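Local coordinates for dual specificity protein phosphatase 18 (Homo sapiens, PDB 2ESB) that removes phosphate from tyrosine, serine and threonine residues of proteins, and acts on MAP kinase peptides with a preference for phosphotyrosine and doubly phosphorylated forms, at residues A[18-21]-A[27-30]; A[46-51]-A[91-96]; A[69-74]-A[80-85]; A[118-123]-A[128-133]; A[150-155]-A[164-169]. All coordinates share one frame; numbering follows the deposited sequence.

Contact 1: residues A[18-21]-A[27-30]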
# COMPACT_ATOMS: atom_id res chain seq x y z
N SER A 18 8.65 3.18 -14.74
CA SER A 18 7.66 4.03 -14.01
C SER A 18 6.24 3.78 -14.48
O SER A 18 5.61 4.65 -15.08
CB SER A 18 8.01 5.51 -14.18
OG SER A 18 9.22 5.83 -13.51
N GLY A 19 5.74 2.58 -14.20
CA GLY A 19 4.38 2.24 -14.60
C GLY A 19 3.50 1.93 -13.40
O GLY A 19 3.92 2.05 -12.25
N LEU A 20 2.26 1.54 -13.68
CA LEU A 20 1.32 1.21 -12.62
C LEU A 20 1.23 -0.30 -12.44
O LEU A 20 0.98 -1.03 -13.40
CB LEU A 20 -0.07 1.74 -12.95
CG LEU A 20 -0.46 3.15 -12.50
CD1 LEU A 20 0.65 4.15 -12.78
CD2 LEU A 20 -1.75 3.54 -13.22
N SER A 21 1.45 -0.76 -11.22
CA SER A 21 1.34 -2.18 -10.92
C SER A 21 -0.09 -2.45 -10.46
O SER A 21 -0.52 -1.99 -9.40
CB SER A 21 2.32 -2.58 -9.81
OG SER A 21 3.66 -2.24 -10.17
N LEU A 27 -7.43 -1.50 -7.72
CA LEU A 27 -6.31 -0.95 -6.97
C LEU A 27 -5.00 -1.15 -7.69
O LEU A 27 -4.74 -2.22 -8.24
CB LEU A 27 -6.23 -1.60 -5.59
CG LEU A 27 -5.09 -1.09 -4.70
CD1 LEU A 27 -5.31 0.38 -4.35
CD2 LEU A 27 -5.02 -1.96 -3.43
N TYR A 28 -4.18 -0.10 -7.69
CA TYR A 28 -2.86 -0.10 -8.32
C TYR A 28 -1.83 0.52 -7.37
O TYR A 28 -2.18 1.28 -6.47
CB TYR A 28 -2.87 0.75 -9.59
CG TYR A 28 -3.85 0.33 -10.67
CD1 TYR A 28 -5.22 0.52 -10.49
CD2 TYR A 28 -3.41 -0.22 -11.87
CE1 TYR A 28 -6.13 0.19 -11.49
CE2 TYR A 28 -4.31 -0.56 -12.89
CZ TYR A 28 -5.67 -0.35 -12.69
OH TYR A 28 -6.57 -0.68 -13.66
N ILE A 29 -0.56 0.20 -7.59
CA ILE A 29 0.53 0.78 -6.80
C ILE A 29 1.57 1.32 -7.78
O ILE A 29 1.82 0.72 -8.82
CB ILE A 29 1.27 -0.25 -5.92
CG1 ILE A 29 0.34 -0.83 -4.85
CG2 ILE A 29 2.46 0.42 -5.26
CD1 ILE A 29 0.99 -1.97 -4.06
N SER A 30 2.20 2.45 -7.46
CA SER A 30 3.22 2.99 -8.35
C SER A 30 4.19 3.89 -7.62
O SER A 30 4.03 4.16 -6.42
CB SER A 30 2.58 3.79 -9.50
OG SER A 30 2.28 5.12 -9.08
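Tyr28 carries its ring carbon CG beside its own backbone N (chi1 -59°), which brings the ring alongside Leu20, and Ser30 sets OG between its N and carbonyl carbon (chi1 83°), with CB facing the same leucine. Leu20 CB meets Tyr28 CD2 obliquely at 4.0 Å, while Leu20 CD1 reaches over to Ser30 CB at 3.8 Å. The main chains are joined at Ser21 and Ile29, an antiparallel hydrogen-bonded pair. Ser21 N gives its hydrogen to Ile29 O (2.8 Å, 162° at the hydrogen), and Ile29 N returns one of equal length to Ser21 O. That same Ser21 O lies 3.2 Å from Tyr28 CA, a CA-H...O contact beside the stronger bond. Ser21 and Ile29 place their side chains on one face of the sheet, where Ile29 packs on Ser111 and Cys115 of helix 110-122 and approaches the side chain of Cys104, the predicted phosphocysteine nucleophile, to about 6 Å. On the other face Leu20, Tyr28 and Ser30 all touch Leu101 of strand 100-103. Two hydroxyls, Ser21 OG and Tyr28 OH, are hydrogen-bonded to Arg138 and Arg99. The chemistry is thus divided: two backbone bonds fix the pairing of this edge hairpin, carbon contacts fill its Leu20 face, and these two hydroxyls tie it to neighbouring parts of the domain.

Contact 2: residues A[46-51]-A[91-96]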
# COMPACT_ATOMS: atom_id res chain seq x y z
N ILE A 46 -7.84 5.60 -13.64
CA ILE A 46 -7.68 5.94 -12.23
C ILE A 46 -8.57 7.13 -11.86
O ILE A 46 -8.54 8.17 -12.53
CB ILE A 46 -6.22 6.31 -11.90
CG1 ILE A 46 -5.27 5.18 -12.31
CG2 ILE A 46 -6.09 6.58 -10.41
CD1 ILE A 46 -5.59 3.83 -11.69
N THR A 47 -9.35 7.01 -10.79
CA THR A 47 -10.24 8.09 -10.37
C THR A 47 -9.89 8.64 -9.00
O THR A 47 -10.38 9.71 -8.61
CB THR A 47 -11.72 7.63 -10.31
OG1 THR A 47 -11.85 6.52 -9.42
CG2 THR A 47 -12.20 7.23 -11.69
N MET A 48 -9.05 7.91 -8.28
CA MET A 48 -8.62 8.29 -6.95
C MET A 48 -7.12 8.05 -6.79
O MET A 48 -6.62 6.96 -7.10
CB MET A 48 -9.36 7.45 -5.90
CG MET A 48 -9.02 7.82 -4.45
SD MET A 48 -9.75 9.41 -3.98
CE MET A 48 -8.48 10.08 -2.91
N VAL A 49 -6.40 9.06 -6.33
CA VAL A 49 -4.97 8.96 -6.11
C VAL A 49 -4.66 9.21 -4.63
O VAL A 49 -5.00 10.27 -4.09
CB VAL A 49 -4.18 9.98 -6.96
CG1 VAL A 49 -2.70 9.93 -6.59
CG2 VAL A 49 -4.36 9.67 -8.46
N ILE A 50 -4.04 8.23 -3.99
CA ILE A 50 -3.69 8.34 -2.58
C ILE A 50 -2.17 8.38 -2.46
O ILE A 50 -1.49 7.38 -2.69
CB ILE A 50 -4.24 7.16 -1.76
CG1 ILE A 50 -5.77 7.08 -1.92
CG2 ILE A 50 -3.88 7.35 -0.29
CD1 ILE A 50 -6.45 5.97 -1.08
N ASN A 51 -1.66 9.55 -2.12
CA ASN A 51 -0.24 9.81 -2.00
C ASN A 51 0.18 9.53 -0.56
O ASN A 51 -0.12 10.29 0.35
CB ASN A 51 0.00 11.27 -2.41
CG ASN A 51 1.45 11.73 -2.24
OD1 ASN A 51 2.28 11.07 -1.62
ND2 ASN A 51 1.74 12.91 -2.78
N HIS A 91 -12.08 0.65 -0.72
CA HIS A 91 -13.29 -0.14 -0.93
C HIS A 91 -14.45 0.73 -1.43
O HIS A 91 -15.16 0.33 -2.36
CB HIS A 91 -13.70 -0.82 0.38
CG HIS A 91 -14.96 -1.61 0.27
ND1 HIS A 91 -15.07 -2.73 -0.54
CD2 HIS A 91 -16.17 -1.44 0.84
CE1 HIS A 91 -16.30 -3.20 -0.46
NE2 HIS A 91 -16.99 -2.44 0.36
N SER A 92 -14.64 1.91 -0.84
CA SER A 92 -15.73 2.79 -1.27
C SER A 92 -15.57 3.23 -2.72
O SER A 92 -16.55 3.30 -3.46
CB SER A 92 -15.82 4.03 -0.39
OG SER A 92 -16.11 3.67 0.95
N VAL A 93 -14.33 3.53 -3.12
CA VAL A 93 -14.06 3.92 -4.50
C VAL A 93 -14.45 2.77 -5.41
O VAL A 93 -15.07 2.98 -6.45
CB VAL A 93 -12.55 4.25 -4.71
CG1 VAL A 93 -12.24 4.43 -6.19
CG2 VAL A 93 -12.20 5.52 -3.96
N GLU A 94 -14.09 1.56 -5.02
CA GLU A 94 -14.44 0.40 -5.84
C GLU A 94 -15.95 0.26 -5.95
O GLU A 94 -16.49 0.03 -7.03
CB GLU A 94 -13.84 -0.88 -5.25
CG GLU A 94 -14.22 -2.14 -6.05
CD GLU A 94 -13.53 -3.38 -5.53
OE1 GLU A 94 -12.34 -3.59 -5.86
OE2 GLU A 94 -14.17 -4.16 -4.80
N MET A 95 -16.64 0.41 -4.82
CA MET A 95 -18.09 0.29 -4.80
C MET A 95 -18.73 1.31 -5.72
O MET A 95 -19.80 1.06 -6.28
CB MET A 95 -18.63 0.47 -3.38
CG MET A 95 -18.15 -0.62 -2.42
SD MET A 95 -18.36 -2.25 -3.16
CE MET A 95 -20.05 -2.59 -2.71
N LYS A 96 -18.07 2.44 -5.90
CA LYS A 96 -18.59 3.49 -6.76
C LYS A 96 -18.07 3.35 -8.19
O LYS A 96 -18.12 4.29 -8.97
CB LYS A 96 -18.21 4.87 -6.20
CG LYS A 96 -18.72 5.07 -4.78
CD LYS A 96 -19.08 6.51 -4.48
CE LYS A 96 -19.91 6.59 -3.21
NZ LYS A 96 -20.55 7.92 -3.04
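Val93 turns both methyls toward strand 48-51 and straddles the start of the Met48 side chain. Its CG1 stands anti to the backbone N (chi1 170°) and CG2 beside that N, a setting that brings both branches near Met48 CB. CG2 of Val93 rests 3.9 Å from Met48 CB and 4.0 Å from Met48 CG, the two side chains crossing at about a right angle. CG1 of Val93 is 4.2 Å from Met48 CB and in addition reaches Thr47 OG1 at 3.9 Å, the valine and threonine side chains sliding past each other in opposite directions. Met48 starts out toward the helix, but bends at chi2 (72°) and chi3 lead its end away from Val93. The Met48 side chain also touches Met67 of strand 65-68 and His89 of helix 83-95. Thr47 OG1 is hydrogen-bonded to the backbone N of Arg99, so the polar atom beside the valine methyl is satisfied. Replacing Val93 by an alanine would probably open a gap next to Met48 CB and CG and leave the bent methionine freer to turn. The contact is mainly apolar, with one methyl beside the Thr47 hydroxyl, and Val93 also touches Thr100. Helix 83-95 links strand 65-68 to the parallel strand 100-103 and packs on strand 48-51 between them, a beta-alpha-beta crossover of the alpha/beta protein tyrosine phosphatase fold.

Contact 3: residues A[69-74]-A[80-85]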
# COMPACT_ATOMS: atom_id res chain seq x y z
N VAL A 69 -1.47 11.12 2.69
CA VAL A 69 -1.26 10.53 4.01
C VAL A 69 0.21 10.86 4.22
O VAL A 69 1.10 10.14 3.75
CB VAL A 69 -1.45 9.00 3.96
CG1 VAL A 69 -1.24 8.39 5.36
CG2 VAL A 69 -2.83 8.70 3.45
N PRO A 70 0.49 11.97 4.94
CA PRO A 70 1.84 12.45 5.21
C PRO A 70 2.71 11.66 6.18
O PRO A 70 2.84 12.04 7.34
CB PRO A 70 1.59 13.88 5.69
CG PRO A 70 0.36 13.70 6.52
CD PRO A 70 -0.51 12.80 5.65
N VAL A 71 3.31 10.57 5.71
CA VAL A 71 4.20 9.78 6.55
C VAL A 71 5.54 9.62 5.86
O VAL A 71 5.61 9.54 4.63
CB VAL A 71 3.64 8.38 6.86
CG1 VAL A 71 2.33 8.50 7.64
CG2 VAL A 71 3.42 7.62 5.57
N ALA A 72 6.60 9.61 6.65
CA ALA A 72 7.94 9.42 6.14
C ALA A 72 8.13 7.91 6.12
O ALA A 72 7.40 7.18 6.81
CB ALA A 72 8.96 10.07 7.08
N ASP A 73 9.08 7.42 5.33
CA ASP A 73 9.31 5.99 5.31
C ASP A 73 10.28 5.65 6.44
O ASP A 73 11.46 5.40 6.23
CB ASP A 73 9.90 5.53 3.98
CG ASP A 73 10.19 4.03 3.97
OD1 ASP A 73 9.41 3.27 4.58
OD2 ASP A 73 11.20 3.62 3.35
N SER A 74 9.74 5.66 7.66
CA SER A 74 10.51 5.38 8.86
C SER A 74 9.79 4.34 9.68
O SER A 74 8.56 4.32 9.75
CB SER A 74 10.67 6.66 9.69
OG SER A 74 10.96 6.36 11.04
N CYS A 80 0.10 2.76 10.62
CA CYS A 80 -0.99 1.95 11.16
C CYS A 80 -2.26 2.76 11.46
O CYS A 80 -3.36 2.21 11.36
CB CYS A 80 -0.54 1.22 12.43
SG CYS A 80 0.12 2.30 13.71
N ASP A 81 -2.12 4.03 11.81
CA ASP A 81 -3.32 4.84 12.08
C ASP A 81 -4.18 5.01 10.84
O ASP A 81 -5.36 5.37 10.92
CB ASP A 81 -2.97 6.21 12.64
CG ASP A 81 -2.22 6.12 13.96
OD1 ASP A 81 -2.39 5.11 14.67
OD2 ASP A 81 -1.48 7.07 14.29
N PHE A 82 -3.61 4.74 9.67
CA PHE A 82 -4.36 4.88 8.44
C PHE A 82 -4.81 3.56 7.82
O PHE A 82 -5.53 3.57 6.82
CB PHE A 82 -3.54 5.67 7.41
CG PHE A 82 -3.27 7.08 7.82
CD1 PHE A 82 -2.15 7.39 8.58
CD2 PHE A 82 -4.14 8.10 7.47
CE1 PHE A 82 -1.91 8.70 8.99
CE2 PHE A 82 -3.91 9.42 7.87
CZ PHE A 82 -2.79 9.72 8.63
N PHE A 83 -4.42 2.43 8.40
CA PHE A 83 -4.79 1.12 7.86
C PHE A 83 -6.29 0.97 7.58
O PHE A 83 -6.70 0.67 6.46
CB PHE A 83 -4.36 -0.01 8.80
CG PHE A 83 -2.87 -0.30 8.80
CD1 PHE A 83 -2.33 -1.19 9.73
CD2 PHE A 83 -2.02 0.31 7.88
CE1 PHE A 83 -0.95 -1.48 9.74
CE2 PHE A 83 -0.64 0.03 7.88
CZ PHE A 83 -0.11 -0.87 8.82
N ASP A 84 -7.12 1.16 8.61
CA ASP A 84 -8.57 1.01 8.46
C ASP A 84 -9.23 2.10 7.63
O ASP A 84 -10.03 1.82 6.74
CB ASP A 84 -9.25 0.96 9.83
CG ASP A 84 -9.27 -0.43 10.39
OD1 ASP A 84 -8.89 -0.60 11.57
OD2 ASP A 84 -9.67 -1.35 9.66
N PRO A 85 -8.92 3.37 7.92
CA PRO A 85 -9.55 4.43 7.15
C PRO A 85 -9.21 4.42 5.66
O PRO A 85 -10.08 4.67 4.83
CB PRO A 85 -9.10 5.70 7.87
CG PRO A 85 -7.83 5.29 8.55
CD PRO A 85 -8.14 3.92 9.05
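The chain through Val69 folds into an inverse gamma turn centred on Pro70, with a weak bond from Val71 N to Val69 O, and this loop passes the residues just ahead of helix 83-95, Val69 CA lying 7.8 Å from Phe82 CA. Val69 and Phe82 extend toward each other from opposite directions. The CG1 methyl of Val69 sits over the middle of the Phe82 ring, 3.4 Å from its centroid and 9° from the ring normal, a centred CH-pi contact. Two torsions produce it: Val69 holds CG1 anti to its N (chi1 -179°), and Phe82 carries its ring beside its own N (chi1 -64°). All six ring carbons of Phe82 lie close to that methyl, and the nearest approach, Val69 CG1 to Phe82 CG at 3.4 Å, is tight. Val71 adds a looser touch, its CG1 approaching Phe82 CE1 obliquely at 4.5 Å. The other branch of Val69, CG2, packs on Ile50 of the central sheet. The side chain of Val71 is about 7 Å from that of Cys104, the predicted phosphocysteine residue, and its carbonyl O accepts a hydrogen bond from Arg110, the arginine of the HCX5R signature. The contact is therefore apolar, dominated by dispersion and a weak CH-pi attraction between one methyl and the ring face, with Val71 adding to it, while Val71 O bonds to Arg110.

Contact 4: residues A[118-123]-A[128-133]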
# COMPACT_ATOMS: atom_id res chain seq x y z
N TYR A 118 -5.09 -3.30 3.20
CA TYR A 118 -6.34 -3.35 2.46
C TYR A 118 -6.70 -4.78 2.05
O TYR A 118 -7.84 -5.22 2.23
CB TYR A 118 -6.27 -2.45 1.23
CG TYR A 118 -7.38 -2.71 0.23
CD1 TYR A 118 -8.68 -2.27 0.47
CD2 TYR A 118 -7.13 -3.45 -0.92
CE1 TYR A 118 -9.72 -2.58 -0.42
CE2 TYR A 118 -8.15 -3.76 -1.81
CZ TYR A 118 -9.44 -3.32 -1.56
OH TYR A 118 -10.44 -3.67 -2.42
N LEU A 119 -5.73 -5.50 1.48
CA LEU A 119 -5.98 -6.87 1.04
C LEU A 119 -6.43 -7.78 2.18
O LEU A 119 -7.32 -8.61 2.00
CB LEU A 119 -4.73 -7.47 0.38
CG LEU A 119 -4.35 -6.87 -0.98
CD1 LEU A 119 -3.04 -7.46 -1.47
CD2 LEU A 119 -5.47 -7.15 -1.98
N MET A 120 -5.83 -7.61 3.36
CA MET A 120 -6.24 -8.44 4.49
C MET A 120 -7.67 -8.13 4.90
O MET A 120 -8.46 -9.03 5.18
CB MET A 120 -5.33 -8.21 5.71
CG MET A 120 -3.91 -8.73 5.55
SD MET A 120 -3.04 -8.78 7.15
CE MET A 120 -2.80 -7.00 7.44
N LYS A 121 -8.01 -6.84 4.95
CA LYS A 121 -9.34 -6.46 5.38
C LYS A 121 -10.44 -6.75 4.38
O LYS A 121 -11.51 -7.21 4.76
CB LYS A 121 -9.38 -4.98 5.77
CG LYS A 121 -10.72 -4.58 6.37
CD LYS A 121 -10.77 -3.13 6.85
CE LYS A 121 -12.13 -2.85 7.55
NZ LYS A 121 -12.16 -1.52 8.27
N TYR A 122 -10.19 -6.50 3.10
CA TYR A 122 -11.25 -6.69 2.11
C TYR A 122 -11.18 -7.88 1.16
O TYR A 122 -12.14 -8.14 0.43
CB TYR A 122 -11.42 -5.41 1.29
CG TYR A 122 -12.16 -4.35 2.07
CD1 TYR A 122 -11.47 -3.35 2.74
CD2 TYR A 122 -13.55 -4.39 2.18
CE1 TYR A 122 -12.14 -2.41 3.51
CE2 TYR A 122 -14.23 -3.45 2.95
CZ TYR A 122 -13.52 -2.47 3.62
OH TYR A 122 -14.17 -1.55 4.41
N HIS A 123 -10.06 -8.60 1.15
CA HIS A 123 -9.95 -9.77 0.28
C HIS A 123 -9.71 -11.04 1.10
O HIS A 123 -9.27 -12.07 0.58
CB HIS A 123 -8.83 -9.55 -0.75
CG HIS A 123 -9.23 -8.62 -1.85
ND1 HIS A 123 -9.80 -9.06 -3.03
CD2 HIS A 123 -9.20 -7.27 -1.93
CE1 HIS A 123 -10.11 -8.02 -3.78
NE2 HIS A 123 -9.76 -6.92 -3.14
N LEU A 128 0.60 -13.08 5.05
CA LEU A 128 1.51 -13.82 4.18
C LEU A 128 0.97 -13.89 2.74
O LEU A 128 1.71 -13.61 1.78
CB LEU A 128 1.73 -15.24 4.71
CG LEU A 128 2.61 -16.17 3.87
CD1 LEU A 128 4.01 -15.59 3.74
CD2 LEU A 128 2.68 -17.55 4.52
N ASP A 129 -0.30 -14.25 2.59
CA ASP A 129 -0.87 -14.36 1.24
C ASP A 129 -1.01 -13.00 0.58
O ASP A 129 -0.82 -12.86 -0.63
CB ASP A 129 -2.24 -15.07 1.28
CG ASP A 129 -2.11 -16.57 1.56
OD1 ASP A 129 -1.00 -17.12 1.45
OD2 ASP A 129 -3.14 -17.21 1.89
N ALA A 130 -1.32 -11.98 1.37
CA ALA A 130 -1.42 -10.64 0.81
C ALA A 130 -0.05 -10.22 0.29
O ALA A 130 0.07 -9.58 -0.76
CB ALA A 130 -1.91 -9.66 1.88
N HIS A 131 1.01 -10.57 1.03
CA HIS A 131 2.35 -10.21 0.58
C HIS A 131 2.77 -10.98 -0.68
O HIS A 131 3.31 -10.39 -1.62
CB HIS A 131 3.39 -10.44 1.69
CG HIS A 131 4.80 -10.20 1.24
ND1 HIS A 131 5.61 -11.21 0.75
CD2 HIS A 131 5.51 -9.06 1.09
CE1 HIS A 131 6.75 -10.70 0.32
NE2 HIS A 131 6.71 -9.39 0.51
N THR A 132 2.53 -12.28 -0.70
CA THR A 132 2.90 -13.10 -1.86
C THR A 132 2.22 -12.54 -3.11
O THR A 132 2.85 -12.40 -4.17
CB THR A 132 2.46 -14.56 -1.68
OG1 THR A 132 3.01 -15.08 -0.46
CG2 THR A 132 2.94 -15.43 -2.86
N TRP A 133 0.94 -12.23 -2.98
CA TRP A 133 0.17 -11.68 -4.09
C TRP A 133 0.72 -10.33 -4.53
O TRP A 133 0.98 -10.11 -5.72
CB TRP A 133 -1.30 -11.53 -3.68
CG TRP A 133 -2.15 -10.85 -4.75
CD1 TRP A 133 -2.39 -9.50 -4.89
CD2 TRP A 133 -2.77 -11.48 -5.87
NE1 TRP A 133 -3.12 -9.26 -6.04
CE2 TRP A 133 -3.37 -10.46 -6.66
CE3 TRP A 133 -2.88 -12.81 -6.30
CZ2 TRP A 133 -4.06 -10.73 -7.84
CZ3 TRP A 133 -3.58 -13.08 -7.48
CH2 TRP A 133 -4.15 -12.04 -8.23
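Leu119 and Ala130 form the centre of the contact, their CB atoms 3.9 Å apart. Leu119 sets CG beside its own backbone N (chi1 -70°), which carries CD1 to the second helix, 3.8 Å from the carbonyl O of Ala130 and 4.0 Å from Trp133 CD1. Trp133 arrives at about a right angle to the leucine and meets it obliquely at the pyrrole part of the indole. Met120 CG also approaches Ala130 CB, at 4.3 Å, so two side chains of the first helix meet this small methyl. The short alanine lets the backbones come close, with Leu119 CA and Ala130 CA 5.9 Å apart and the axes of helices 118-122 and 128-133 approaching to 9.2 Å at an angle of 126°. A second shell places these groups. Trp133 NE1 donates to the backbone O of Ile23, and Leu119 itself packs on Ile23 and Thr24 of edge strand 21-24, whereas Met120 also packs on Tyr154, Glu155 and Leu158 of helix 145-159. No hydrogen bond spans the two segments. The crossing is held by carbon contacts around an alanine, and the indole N-H uses its polarity on the sheet edge, so that one tryptophan touches the leucine and at the same time ties its helix to strand 21-24.

Contact 5: residues A[150-155]-A[164-169]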
# COMPACT_ATOMS: atom_id res chain seq x y z
N GLN A 150 3.75 -3.29 12.38
CA GLN A 150 2.41 -2.71 12.38
C GLN A 150 1.42 -3.60 11.64
O GLN A 150 0.28 -3.77 12.08
CB GLN A 150 2.44 -1.31 11.75
CG GLN A 150 3.05 -0.26 12.68
CD GLN A 150 3.37 1.04 11.96
OE1 GLN A 150 2.55 1.55 11.21
NE2 GLN A 150 4.55 1.59 12.21
N LEU A 151 1.87 -4.18 10.53
CA LEU A 151 1.01 -5.07 9.73
C LEU A 151 0.72 -6.37 10.49
O LEU A 151 -0.39 -6.90 10.43
CB LEU A 151 1.67 -5.38 8.38
CG LEU A 151 1.65 -4.22 7.37
CD1 LEU A 151 2.58 -4.54 6.21
CD2 LEU A 151 0.23 -3.99 6.88
N ILE A 152 1.71 -6.88 11.21
CA ILE A 152 1.52 -8.09 12.00
C ILE A 152 0.51 -7.81 13.11
O ILE A 152 -0.38 -8.63 13.39
CB ILE A 152 2.89 -8.55 12.60
CG1 ILE A 152 3.74 -9.17 11.48
CG2 ILE A 152 2.67 -9.56 13.72
CD1 ILE A 152 5.20 -9.39 11.86
N HIS A 153 0.61 -6.65 13.75
CA HIS A 153 -0.34 -6.30 14.80
C HIS A 153 -1.76 -6.18 14.21
O HIS A 153 -2.73 -6.64 14.80
CB HIS A 153 0.07 -4.99 15.47
CG HIS A 153 -0.89 -4.53 16.53
ND1 HIS A 153 -1.84 -3.56 16.30
CD2 HIS A 153 -1.06 -4.93 17.81
CE1 HIS A 153 -2.55 -3.38 17.40
NE2 HIS A 153 -2.10 -4.20 18.33
N TYR A 154 -1.86 -5.58 13.03
CA TYR A 154 -3.16 -5.42 12.37
C TYR A 154 -3.71 -6.79 11.96
O TYR A 154 -4.91 -7.04 12.09
CB TYR A 154 -2.99 -4.52 11.14
CG TYR A 154 -4.28 -4.11 10.46
CD1 TYR A 154 -5.33 -3.56 11.18
CD2 TYR A 154 -4.42 -4.24 9.08
CE1 TYR A 154 -6.50 -3.14 10.55
CE2 TYR A 154 -5.60 -3.81 8.44
CZ TYR A 154 -6.63 -3.26 9.18
OH TYR A 154 -7.79 -2.84 8.58
N GLU A 155 -2.85 -7.68 11.47
CA GLU A 155 -3.29 -9.01 11.09
C GLU A 155 -3.89 -9.70 12.31
O GLU A 155 -4.94 -10.33 12.22
CB GLU A 155 -2.13 -9.87 10.56
CG GLU A 155 -2.59 -11.26 10.11
CD GLU A 155 -1.47 -12.19 9.70
OE1 GLU A 155 -1.72 -13.06 8.84
OE2 GLU A 155 -0.34 -12.08 10.22
N VAL A 164 2.91 -14.16 9.63
CA VAL A 164 4.23 -13.57 9.42
C VAL A 164 4.71 -13.16 10.82
O VAL A 164 3.93 -12.66 11.63
CB VAL A 164 4.16 -12.32 8.50
CG1 VAL A 164 5.54 -11.72 8.33
CG2 VAL A 164 3.58 -12.71 7.13
N HIS A 165 5.99 -13.38 11.12
CA HIS A 165 6.54 -13.05 12.43
C HIS A 165 7.90 -12.37 12.29
O HIS A 165 8.69 -12.76 11.43
CB HIS A 165 6.72 -14.32 13.28
CG HIS A 165 5.58 -15.28 13.19
ND1 HIS A 165 5.32 -16.03 12.07
CD2 HIS A 165 4.60 -15.58 14.08
CE1 HIS A 165 4.23 -16.76 12.26
NE2 HIS A 165 3.78 -16.50 13.48
N MET A 166 8.16 -11.38 13.14
CA MET A 166 9.44 -10.68 13.12
C MET A 166 10.50 -11.57 13.79
O MET A 166 10.24 -12.18 14.83
CB MET A 166 9.34 -9.36 13.89
CG MET A 166 8.31 -8.37 13.32
SD MET A 166 8.62 -8.02 11.58
CE MET A 166 10.07 -6.95 11.69
N VAL A 167 11.68 -11.66 13.19
CA VAL A 167 12.77 -12.46 13.74
C VAL A 167 14.06 -11.66 13.73
O VAL A 167 14.19 -10.68 12.98
CB VAL A 167 12.99 -13.77 12.92
CG1 VAL A 167 11.73 -14.62 12.94
CG2 VAL A 167 13.38 -13.43 11.49
N SER A 168 15.01 -12.05 14.58
CA SER A 168 16.31 -11.36 14.66
C SER A 168 17.15 -11.71 13.43
O SER A 168 16.93 -12.74 12.79
CB SER A 168 17.06 -11.80 15.92
OG SER A 168 16.23 -11.81 17.06
N SER A 169 18.12 -10.86 13.10
CA SER A 169 19.01 -11.12 11.97
C SER A 169 20.24 -10.21 12.09
O SER A 169 20.26 -9.29 12.90
CB SER A 169 18.31 -10.86 10.63
OG SER A 169 18.41 -9.50 10.23
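Ile152 lays its CG1-CD1 arm across the carbonyl of Val164, with CG1 and CD1 each 3.5 Å from Val164 O, before CD1 runs on to the side chain of Met166. The arm is placed there by CG1 standing beside the backbone N of Ile152 (chi1 -74°) and by an extended chi2. CD1 of Ile152 comes within 3.6 Å of Met166 CG and 3.7 Å of Met166 SD, the methionine being bent at chi2 and chi3. Ile152 CD1 also touches Val164 CG1 at 4.2 Å. Val164 O is buried beneath these carbons with no hydrogen-bond partner. An alanine in place of Ile152 would probably uncover this carbonyl and leave Met166 without its main neighbour across the contact. One turn further on, extended Glu155 reaches toward segment 164-169, but its carboxylate is held by Thr163, Asn162 and the backbone N of Leu127, joining the following loop to the start of helix 127-137. Strand 166-167 pairs antiparallel with strand 174-175, and the arrangement is that of a small C-terminal beta hairpin packed by apolar side chains against helix 145-159, well away from the active site.

Contacts 1 and 2 lie on the central mixed sheet, centres about 14 Å apart, and meet where Tyr28 and Leu20 pack on Ile46. Contact 3 falls between the two halves of contact 2 in sequence and shares helix 83-95 with it; Asn51 and Val69 also join them through a probable backbone hydrogen bond. Contact 4 follows in the helical layer, tied to contact 3 by the Asp84-Lys121 salt bridge. Contact 5 comes last, with Tyr154 packing on Met120 of contact 4 and probably hydrogen-bonded to Asp84. This unbroken series of touches, spanning about 28 Å between the centres of contacts 2 and 5, joins sheet, helices and C-terminal hairpin into one packed domain.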